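Local coordinates for protein GDP-perosamine synthase (Caulobacter crescentus, PDB 3BN1) that transfers an amino group from L-glutamate to GDP-4-keto-6-deoxy-D-mannose with the help of pyridoxal phosphate, making GDP-perosamine for the O-antigen of the outer membrane, at residues G37-E42 with Q238-L243; M209-G214 with W224-G229; L267-N272 with R363-L368. All coordinates share one frame; numbering follows the deposited sequence.

Contact 1: G37-E42 with Q238-L243; sequences GRFIVE and QAAIGL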
loop_
_atom_site.group_PDB
_atom_site.type_symbol
_atom_site.label_atom_id
_atom_site.label_comp_id
_atom_site.label_asym_id
_atom_site.label_seq_id
_atom_site.Cartn_x
_atom_site.Cartn_y
_atom_site.Cartn_z
ATOM N N GLY A 37 12.004 1.753 -11.590
ATOM C CA GLY A 37 12.198 1.141 -12.910
ATOM C C GLY A 37 11.426 1.725 -14.125
ATOM O O GLY A 37 10.507 2.528 -13.982
ATOM N N ARG A 38 11.798 1.273 -15.323
ATOM C CA ARG A 38 11.222 1.719 -16.600
ATOM C C ARG A 38 9.693 1.676 -16.679
ATOM O O ARG A 38 9.020 2.626 -17.109
ATOM C CB ARG A 38 11.811 0.929 -17.807
ATOM C CG ARG A 38 10.821 -0.088 -18.504
ATOM C CD ARG A 38 11.239 -0.858 -19.821
ATOM N NE ARG A 38 10.064 -1.012 -20.704
ATOM C CZ ARG A 38 9.914 -1.887 -21.705
ATOM N NH1 ARG A 38 10.892 -2.726 -22.008
ATOM N NH2 ARG A 38 8.786 -1.940 -22.425
ATOM N N PHE A 39 9.137 0.527 -16.350
ATOM C CA PHE A 39 7.689 0.390 -16.486
ATOM C C PHE A 39 6.910 1.457 -15.721
ATOM O O PHE A 39 5.902 1.990 -16.216
ATOM C CB PHE A 39 7.301 -1.027 -16.105
ATOM C CG PHE A 39 7.835 -2.063 -17.065
ATOM C CD1 PHE A 39 7.455 -2.063 -18.414
ATOM C CD2 PHE A 39 8.682 -3.060 -16.639
ATOM C CE1 PHE A 39 7.889 -3.044 -19.285
ATOM C CE2 PHE A 39 9.123 -4.032 -17.510
ATOM C CZ PHE A 39 8.739 -4.015 -18.835
ATOM N N ILE A 40 7.360 1.763 -14.503
ATOM C CA ILE A 40 6.677 2.796 -13.711
ATOM C C ILE A 40 6.553 4.132 -14.493
ATOM O O ILE A 40 5.461 4.742 -14.680
ATOM C CB ILE A 40 7.311 2.947 -12.279
ATOM C CG1 ILE A 40 7.547 1.577 -11.648
ATOM C CG2 ILE A 40 6.398 3.778 -11.400
ATOM C CD1 ILE A 40 8.044 1.623 -10.202
ATOM N N VAL A 41 7.691 4.610 -14.964
ATOM C CA VAL A 41 7.677 5.861 -15.684
ATOM C C VAL A 41 6.877 5.705 -17.015
ATOM O O VAL A 41 6.148 6.619 -17.434
ATOM C CB VAL A 41 9.151 6.282 -15.898
ATOM C CG1 VAL A 41 9.801 5.373 -16.934
ATOM C CG2 VAL A 41 9.280 7.763 -16.208
ATOM N N GLU A 42 7.060 4.568 -17.696
ATOM C CA GLU A 42 6.348 4.357 -18.960
ATOM C C GLU A 42 4.850 4.292 -18.765
ATOM O O GLU A 42 4.080 4.918 -19.491
ATOM C CB GLU A 42 6.806 3.113 -19.701
ATOM C CG GLU A 42 8.221 3.233 -20.205
ATOM C CD GLU A 42 8.617 2.067 -21.094
ATOM O OE1 GLU A 42 8.153 0.942 -20.815
ATOM O OE2 GLU A 42 9.383 2.281 -22.059
ATOM N N GLN A 238 4.055 -4.374 -11.061
ATOM C CA GLN A 238 2.671 -3.937 -11.237
ATOM C C GLN A 238 2.595 -2.967 -12.424
ATOM O O GLN A 238 1.646 -2.994 -13.187
ATOM C CB GLN A 238 2.145 -3.195 -9.983
ATOM C CG GLN A 238 1.997 -4.064 -8.712
ATOM C CD GLN A 238 2.154 -3.258 -7.418
ATOM O OE1 GLN A 238 3.190 -3.330 -6.785
ATOM N NE2 GLN A 238 1.146 -2.486 -7.056
ATOM N N ALA A 239 3.579 -2.083 -12.574
ATOM C CA ALA A 239 3.514 -1.110 -13.691
ATOM C C ALA A 239 3.675 -1.837 -15.032
ATOM O O ALA A 239 3.137 -1.420 -16.077
ATOM C CB ALA A 239 4.591 0.003 -13.574
ATOM N N ALA A 240 4.466 -2.904 -15.009
ATOM C CA ALA A 240 4.680 -3.659 -16.240
ATOM C C ALA A 240 3.333 -4.243 -16.688
ATOM O O ALA A 240 2.902 -4.044 -17.828
ATOM C CB ALA A 240 5.790 -4.713 -16.075
ATOM N N ILE A 241 2.612 -4.873 -15.767
ATOM C CA ILE A 241 1.304 -5.420 -16.098
ATOM C C ILE A 241 0.387 -4.282 -16.533
ATOM O O ILE A 241 -0.379 -4.345 -17.544
ATOM C CB ILE A 241 0.653 -6.187 -14.914
ATOM C CG1 ILE A 241 1.544 -7.385 -14.486
ATOM C CG2 ILE A 241 -0.798 -6.623 -15.392
ATOM C CD1 ILE A 241 1.130 -8.193 -13.215
ATOM N N GLY A 242 0.446 -3.210 -15.761
ATOM C CA GLY A 242 -0.385 -2.089 -16.137
ATOM C C GLY A 242 -0.158 -1.527 -17.566
ATOM O O GLY A 242 -1.046 -0.996 -18.251
ATOM N N LEU A 243 1.085 -1.518 -17.964
ATOM C CA LEU A 243 1.407 -0.920 -19.226
ATOM C C LEU A 243 0.897 -1.832 -20.313
ATOM O O LEU A 243 0.290 -1.399 -21.314
ATOM C CB LEU A 243 2.938 -0.827 -19.252
ATOM C CG LEU A 243 3.380 -0.155 -20.557
ATOM C CD1 LEU A 243 2.660 1.171 -20.859
ATOM C CD2 LEU A 243 4.919 -0.038 -20.737
#

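Contact 2: M209-G214 with W224-G229; sequences MRLLRG and WFPIVG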
loop_
_atom_site.group_PDB
_atom_site.type_symbol
_atom_site.label_atom_id
_atom_site.label_comp_id
_atom_site.label_asym_id
_atom_site.label_seq_id
_atom_site.Cartn_x
_atom_site.Cartn_y
_atom_site.Cartn_z
ATOM N N MET A 209 2.315 15.108 -4.282
ATOM C CA MET A 209 1.827 13.743 -4.349
ATOM C C MET A 209 3.039 12.828 -4.494
ATOM O O MET A 209 3.101 11.810 -3.788
ATOM C CB MET A 209 0.867 13.577 -5.527
ATOM C CG MET A 209 -0.561 14.117 -5.288
ATOM S SD MET A 209 -1.462 14.230 -6.880
ATOM C CE MET A 209 -3.096 14.909 -6.384
ATOM N N ARG A 210 4.007 13.166 -5.363
ATOM C CA ARG A 210 5.166 12.290 -5.449
ATOM C C ARG A 210 5.986 12.338 -4.142
ATOM O O ARG A 210 6.520 11.310 -3.689
ATOM C CB ARG A 210 6.036 12.568 -6.683
ATOM C CG ARG A 210 5.246 12.967 -7.923
ATOM C CD ARG A 210 5.970 12.529 -9.213
ATOM N NE ARG A 210 5.162 12.626 -10.445
ATOM C CZ ARG A 210 4.618 11.582 -11.075
ATOM N NH1 ARG A 210 3.907 11.809 -12.164
ATOM N NH2 ARG A 210 4.805 10.316 -10.665
ATOM N N LEU A 211 6.032 13.518 -3.520
ATOM C CA LEU A 211 6.724 13.674 -2.238
ATOM C C LEU A 211 6.157 12.712 -1.168
ATOM O O LEU A 211 6.901 11.960 -0.498
ATOM C CB LEU A 211 6.589 15.117 -1.740
ATOM C CG LEU A 211 7.421 15.316 -0.446
ATOM C CD1 LEU A 211 8.913 15.048 -0.571
ATOM C CD2 LEU A 211 7.174 16.745 -0.011
ATOM N N LEU A 212 4.842 12.765 -0.995
ATOM C CA LEU A 212 4.157 11.891 0.008
ATOM C C LEU A 212 4.196 10.417 -0.321
ATOM O O LEU A 212 4.341 9.573 0.551
ATOM C CB LEU A 212 2.689 12.281 0.113
ATOM C CG LEU A 212 2.443 13.669 0.731
ATOM C CD1 LEU A 212 1.039 14.189 0.333
ATOM C CD2 LEU A 212 2.573 13.589 2.303
ATOM N N ARG A 213 4.063 10.113 -1.594
ATOM C CA ARG A 213 4.075 8.721 -2.057
ATOM C C ARG A 213 5.365 8.033 -1.654
ATOM O O ARG A 213 5.359 6.863 -1.280
ATOM C CB ARG A 213 3.953 8.680 -3.581
ATOM C CG ARG A 213 3.898 7.220 -4.097
ATOM C CD ARG A 213 3.824 7.151 -5.606
ATOM N NE ARG A 213 5.017 7.727 -6.220
ATOM C CZ ARG A 213 5.242 7.792 -7.541
ATOM N NH1 ARG A 213 4.403 7.290 -8.474
ATOM N NH2 ARG A 213 6.349 8.391 -7.950
ATOM N N GLY A 214 6.461 8.775 -1.790
ATOM C CA GLY A 214 7.819 8.279 -1.540
ATOM C C GLY A 214 8.347 8.540 -0.146
ATOM O O GLY A 214 9.491 8.998 0.026
ATOM N N TRP A 224 16.761 12.641 3.697
ATOM C CA TRP A 224 16.139 13.789 4.341
ATOM C C TRP A 224 14.618 13.783 4.110
ATOM O O TRP A 224 14.126 13.532 3.018
ATOM C CB TRP A 224 16.772 15.100 3.913
ATOM C CG TRP A 224 16.442 16.187 4.881
ATOM C CD1 TRP A 224 15.478 17.143 4.712
ATOM C CD2 TRP A 224 16.998 16.395 6.206
ATOM N NE1 TRP A 224 15.470 17.970 5.808
ATOM C CE2 TRP A 224 16.390 17.535 6.733
ATOM C CE3 TRP A 224 17.948 15.728 6.981
ATOM C CZ2 TRP A 224 16.721 18.039 8.002
ATOM C CZ3 TRP A 224 18.290 16.239 8.217
ATOM C CH2 TRP A 224 17.657 17.361 8.731
ATOM N N PHE A 225 13.905 14.013 5.195
ATOM C CA PHE A 225 12.449 13.869 5.232
ATOM C C PHE A 225 11.857 15.158 5.797
ATOM O O PHE A 225 11.765 15.372 6.990
ATOM C CB PHE A 225 12.103 12.684 6.148
ATOM C CG PHE A 225 12.559 11.368 5.571
ATOM C CD1 PHE A 225 11.746 10.658 4.685
ATOM C CD2 PHE A 225 13.827 10.881 5.843
ATOM C CE1 PHE A 225 12.182 9.479 4.097
ATOM C CE2 PHE A 225 14.279 9.715 5.266
ATOM C CZ PHE A 225 13.475 9.019 4.364
ATOM N N PRO A 226 11.443 16.012 4.884
ATOM C CA PRO A 226 10.846 17.286 5.235
ATOM C C PRO A 226 9.415 17.110 5.771
ATOM O O PRO A 226 8.912 17.981 6.484
ATOM C CB PRO A 226 10.823 18.002 3.885
ATOM C CG PRO A 226 10.959 16.840 2.803
ATOM C CD PRO A 226 11.950 15.966 3.501
ATOM N N ILE A 227 8.725 16.015 5.458
ATOM C CA ILE A 227 7.355 15.904 5.963
ATOM C C ILE A 227 7.052 14.445 6.285
ATOM O O ILE A 227 7.847 13.544 5.955
ATOM C CB ILE A 227 6.344 16.221 4.862
ATOM C CG1 ILE A 227 6.674 15.350 3.664
ATOM C CG2 ILE A 227 6.344 17.664 4.478
ATOM C CD1 ILE A 227 5.701 15.541 2.562
ATOM N N VAL A 228 5.867 14.227 6.851
ATOM C CA VAL A 228 5.446 12.859 7.147
ATOM C C VAL A 228 4.779 12.347 5.883
ATOM O O VAL A 228 3.889 13.024 5.408
ATOM C CB VAL A 228 4.395 12.835 8.236
ATOM C CG1 VAL A 228 3.770 11.400 8.287
ATOM C CG2 VAL A 228 5.021 13.208 9.514
ATOM N N GLY A 229 5.269 11.252 5.291
ATOM C CA GLY A 229 4.706 10.674 4.064
ATOM C C GLY A 229 4.317 9.227 4.332
ATOM O O GLY A 229 4.072 8.807 5.498
#

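Contact 3: L267-N272 with R363-L368; sequences LARLGN and RVIAAL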
loop_
_atom_site.group_PDB
_atom_site.type_symbol
_atom_site.label_atom_id
_atom_site.label_comp_id
_atom_site.label_asym_id
_atom_site.label_seq_id
_atom_site.Cartn_x
_atom_site.Cartn_y
_atom_site.Cartn_z
ATOM N N LEU A 267 -31.976 -8.529 -23.407
ATOM C CA LEU A 267 -32.687 -8.206 -22.175
ATOM C C LEU A 267 -34.163 -8.079 -22.354
ATOM O O LEU A 267 -34.905 -8.116 -21.388
ATOM C CB LEU A 267 -32.138 -6.988 -21.409
ATOM C CG LEU A 267 -31.033 -7.234 -20.358
ATOM C CD1 LEU A 267 -31.011 -6.127 -19.323
ATOM C CD2 LEU A 267 -31.047 -8.602 -19.668
ATOM N N ALA A 268 -34.574 -7.938 -23.604
ATOM C CA ALA A 268 -35.982 -7.862 -23.974
ATOM C C ALA A 268 -36.732 -9.106 -23.457
ATOM O O ALA A 268 -37.887 -9.060 -23.040
ATOM C CB ALA A 268 -36.051 -7.803 -25.520
ATOM N N ARG A 269 -36.060 -10.242 -23.497
ATOM C CA ARG A 269 -36.674 -11.468 -23.039
ATOM C C ARG A 269 -37.199 -11.394 -21.596
ATOM O O ARG A 269 -38.073 -12.162 -21.199
ATOM C CB ARG A 269 -35.647 -12.597 -23.213
ATOM C CG ARG A 269 -36.253 -13.986 -23.160
ATOM C CD ARG A 269 -35.215 -15.016 -22.735
ATOM N NE ARG A 269 -35.769 -16.085 -21.899
ATOM C CZ ARG A 269 -35.209 -17.286 -21.744
ATOM N NH1 ARG A 269 -34.077 -17.587 -22.380
ATOM N NH2 ARG A 269 -35.775 -18.196 -20.954
ATOM N N LEU A 270 -36.661 -10.478 -20.799
ATOM C CA LEU A 270 -37.032 -10.361 -19.378
ATOM C C LEU A 270 -38.105 -9.313 -19.126
ATOM O O LEU A 270 -38.647 -9.158 -18.002
ATOM C CB LEU A 270 -35.780 -10.039 -18.547
ATOM C CG LEU A 270 -34.591 -11.013 -18.582
ATOM C CD1 LEU A 270 -33.593 -10.471 -17.633
ATOM C CD2 LEU A 270 -34.900 -12.483 -18.227
ATOM N N GLY A 271 -38.436 -8.595 -20.192
ATOM C CA GLY A 271 -39.502 -7.604 -20.085
ATOM C C GLY A 271 -39.368 -6.616 -18.944
ATOM O O GLY A 271 -38.284 -6.073 -18.713
ATOM N N ASN A 272 -40.474 -6.332 -18.246
ATOM C CA ASN A 272 -40.375 -5.341 -17.186
ATOM C C ASN A 272 -39.741 -5.871 -15.896
ATOM O O ASN A 272 -39.689 -5.149 -14.877
ATOM C CB ASN A 272 -41.741 -4.655 -16.917
ATOM C CG ASN A 272 -42.663 -5.509 -16.038
ATOM O OD1 ASN A 272 -42.399 -6.698 -15.809
ATOM N ND2 ASN A 272 -43.760 -4.913 -15.564
ATOM N N ARG A 363 -26.864 -17.414 -21.406
ATOM C CA ARG A 363 -26.988 -18.202 -20.172
ATOM C C ARG A 363 -27.402 -17.331 -18.995
ATOM O O ARG A 363 -28.324 -17.662 -18.261
ATOM C CB ARG A 363 -25.627 -18.831 -19.885
ATOM C CG ARG A 363 -25.690 -19.800 -18.737
ATOM C CD ARG A 363 -24.469 -20.751 -18.691
ATOM N NE ARG A 363 -24.315 -21.283 -17.336
ATOM C CZ ARG A 363 -23.158 -21.495 -16.715
ATOM N NH1 ARG A 363 -21.988 -21.275 -17.327
ATOM N NH2 ARG A 363 -23.175 -21.999 -15.490
ATOM N N VAL A 364 -26.772 -16.178 -18.845
ATOM C CA VAL A 364 -27.143 -15.278 -17.757
ATOM C C VAL A 364 -28.608 -14.859 -17.946
ATOM O O VAL A 364 -29.430 -14.794 -17.036
ATOM C CB VAL A 364 -26.257 -14.008 -17.925
ATOM C CG1 VAL A 364 -26.655 -12.887 -16.942
ATOM C CG2 VAL A 364 -24.864 -14.375 -17.650
ATOM N N ILE A 365 -28.966 -14.515 -19.177
ATOM C CA ILE A 365 -30.329 -14.079 -19.342
ATOM C C ILE A 365 -31.376 -15.173 -19.090
ATOM O O ILE A 365 -32.460 -14.894 -18.592
ATOM C CB ILE A 365 -30.542 -13.474 -20.716
ATOM C CG1 ILE A 365 -29.960 -12.043 -20.664
ATOM C CG2 ILE A 365 -32.075 -13.502 -21.063
ATOM C CD1 ILE A 365 -29.373 -11.591 -21.950
ATOM N N ALA A 366 -31.052 -16.402 -19.476
ATOM C CA ALA A 366 -31.977 -17.479 -19.298
ATOM C C ALA A 366 -32.155 -17.728 -17.809
ATOM O O ALA A 366 -33.282 -17.975 -17.349
ATOM C CB ALA A 366 -31.445 -18.723 -19.977
ATOM N N ALA A 367 -31.035 -17.667 -17.078
ATOM C CA ALA A 367 -31.042 -17.834 -15.622
ATOM C C ALA A 367 -31.908 -16.744 -14.988
ATOM O O ALA A 367 -32.725 -17.055 -14.125
ATOM C CB ALA A 367 -29.624 -17.784 -15.030
ATOM N N LEU A 368 -31.767 -15.502 -15.463
ATOM C CA LEU A 368 -32.564 -14.391 -14.941
ATOM C C LEU A 368 -34.029 -14.623 -15.258
ATOM O O LEU A 368 -34.901 -14.279 -14.464
ATOM C CB LEU A 368 -32.092 -13.085 -15.548
ATOM C CG LEU A 368 -30.747 -12.490 -15.023
ATOM C CD1 LEU A 368 -30.426 -11.236 -15.831
ATOM C CD2 LEU A 368 -30.967 -12.034 -13.517
#

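Contact 1: G37-E42 with Q238-L243
Phe39 lies against the backbone and methyl groups of Ala239 and Ala240, and this is where the two helices come closest. Ala240 CB sits over one face of the Phe39 ring, 3.5 Å from its centroid, a close CH-pi contact. With chi1 at -66°, CG of Phe39 stands beside its own backbone N, and the ring lies flat over this methyl. Next to it in sequence, Ala239 CB fits against the main chain of helix 38-51, 3.4 Å from Ile40 N, and also touches CG1 of Ile40. Small alanines thus let the axes of the short segments approach to 7.8 Å at a crossing angle of 46°. The other face of the ring is taken by Arg38 CG, while Tyr23 of helix 20-30 also meets the Phe39 ring.

Toward Leu243 the contact with the ring is wider: Leu243 CD2 lies at the ring edge, 4.0 Å from Phe39 CD1, and also meets CB and OE1 of Glu42. Here the side turns polar and faces solvent: Arg38 NE donates to Glu42 OE1 over 2.7 Å, with OE1 in the guanidinium plane but approached from 45° above the carboxylate plane. Arg38, exposed to solvent, has a second carboxylate partner in Glu26, so the salt bridges border the apolar patch. Gln238 and Ile241, elsewhere on helix 236-247, pack against the second subunit. The arrangement is a close alanine-lined helix-helix crossing, joining an N-terminal helix to one at the dimer interface of this DegT/DnrJ/EryC1-family aminotransferase.

Contact 2: M209-G214 with W224-G229
A chi1 of -175° swings CG of Leu211 away from its backbone N, while Ile227 holds CG1 between its backbone N and carbonyl carbon at 53°; the two side chains consequently reach toward each other, tip to tip. Ile227 CD1 lies against the CG and CD2 side of Leu211; the modelled closeness of these carbons is doubtful and carries no weight. Leu212 comes to the same methyl from another direction. Its chain runs at about a right angle to that of Ile227, and its CD2 lies 3.7 Å from Ile227 CD1 and 3.4 Å from Val228 O, so this branch rests on both a side chain and a peptide carbonyl. The other branch of Leu211, CD1, just reaches the proline ring, 4.3 Å from Pro226 CG.

The contacts join an irregular loop to the C-terminal end of helix 203-213, which belongs to the large PLP-binding domain with its seven-stranded mixed sheet. Gly214 is the first residue to leave helical geometry, and the chain returns along the last turn after a short excursion. Gly229 passes closest to the helix, its CA 3.7 Å from Leu212 O and 4.3 Å from Leu212 CA. With no side chain at Gly229, its backbone comes directly against the carbonyl of the last helical turn.

Beyond the pair, Leu212 also packs on Leu68 and Val71 of helix 62-72. The loop also reaches the second subunit: Gly229 O is hydrogen-bonded to Tyr97 OH of that subunit, and Phe225 packs on Ile89 of the same neighbouring chain.

Contact 3: L267-N272 with R363-L368
Ile365 is met by three residues of the short 3-10 turn, on its CG1 and CG2 branches. The side chains of Leu267 and Ile365 cross obliquely, with Leu267 CD2 3.7 Å from Ile365 CG1, while Ile365 CG2 lies against Arg269 CD at 3.9 Å and, slightly farther off, against Leu270 CD2. Leu270 then fills the groove between Ile365 and Leu368: CD2 sits 3.4 Å from Ile365 O, and CD1 is 3.7 Å from Leu368 CB, the two leucine side chains running at about a right angle. Leu270 CG stands beside its own backbone N (chi1 -59°), which points both methyls at the helix.

Arg269 closes the outer margin. Its aliphatic part lies across Ile365, and its guanidinium group is laid with one face over Ala366 CA, NH1 standing 3.7 Å from that atom. The bend at chi3 brings the group over this surface, where NH2 forms a salt bridge with Asp369 on the next turn of helix 358-371.

Farther out, Leu267 also packs on Tyr290 and Val292 of strand 290-294, and Leu368 on Leu309 of helix 302-311, so the turn following helix 249-266 is tied into the C-terminal part of the chain. The chemistry is that of an apolar core edged by one charge pair: buried leucine and isoleucine methyls provide the cohesion, and the exposed arginine uses its methylene groups for packing and its charged end for Asp369.

In the fold
No two of the contacts share a helix, but contacts 1 and 2 are neighbours, since helix 203-213 and helix 236-247 follow each other in the chain; their centres are about 21 Å apart, and both reach the second subunit. Contact 3 lies on the other side of the chain's centre from contact 2, about 52 Å between centres, and touches no other chain of the assembly. It is the most buried of the three, with four of its six touching residues enclosed, against three in contact 1 and two in contact 2. All are mainly apolar, yet contact 1 uses an aromatic face, contact 2 branched methyls and a bare glycine backbone, and contact 3 aliphatic groups beside a flat-lying guanidinium.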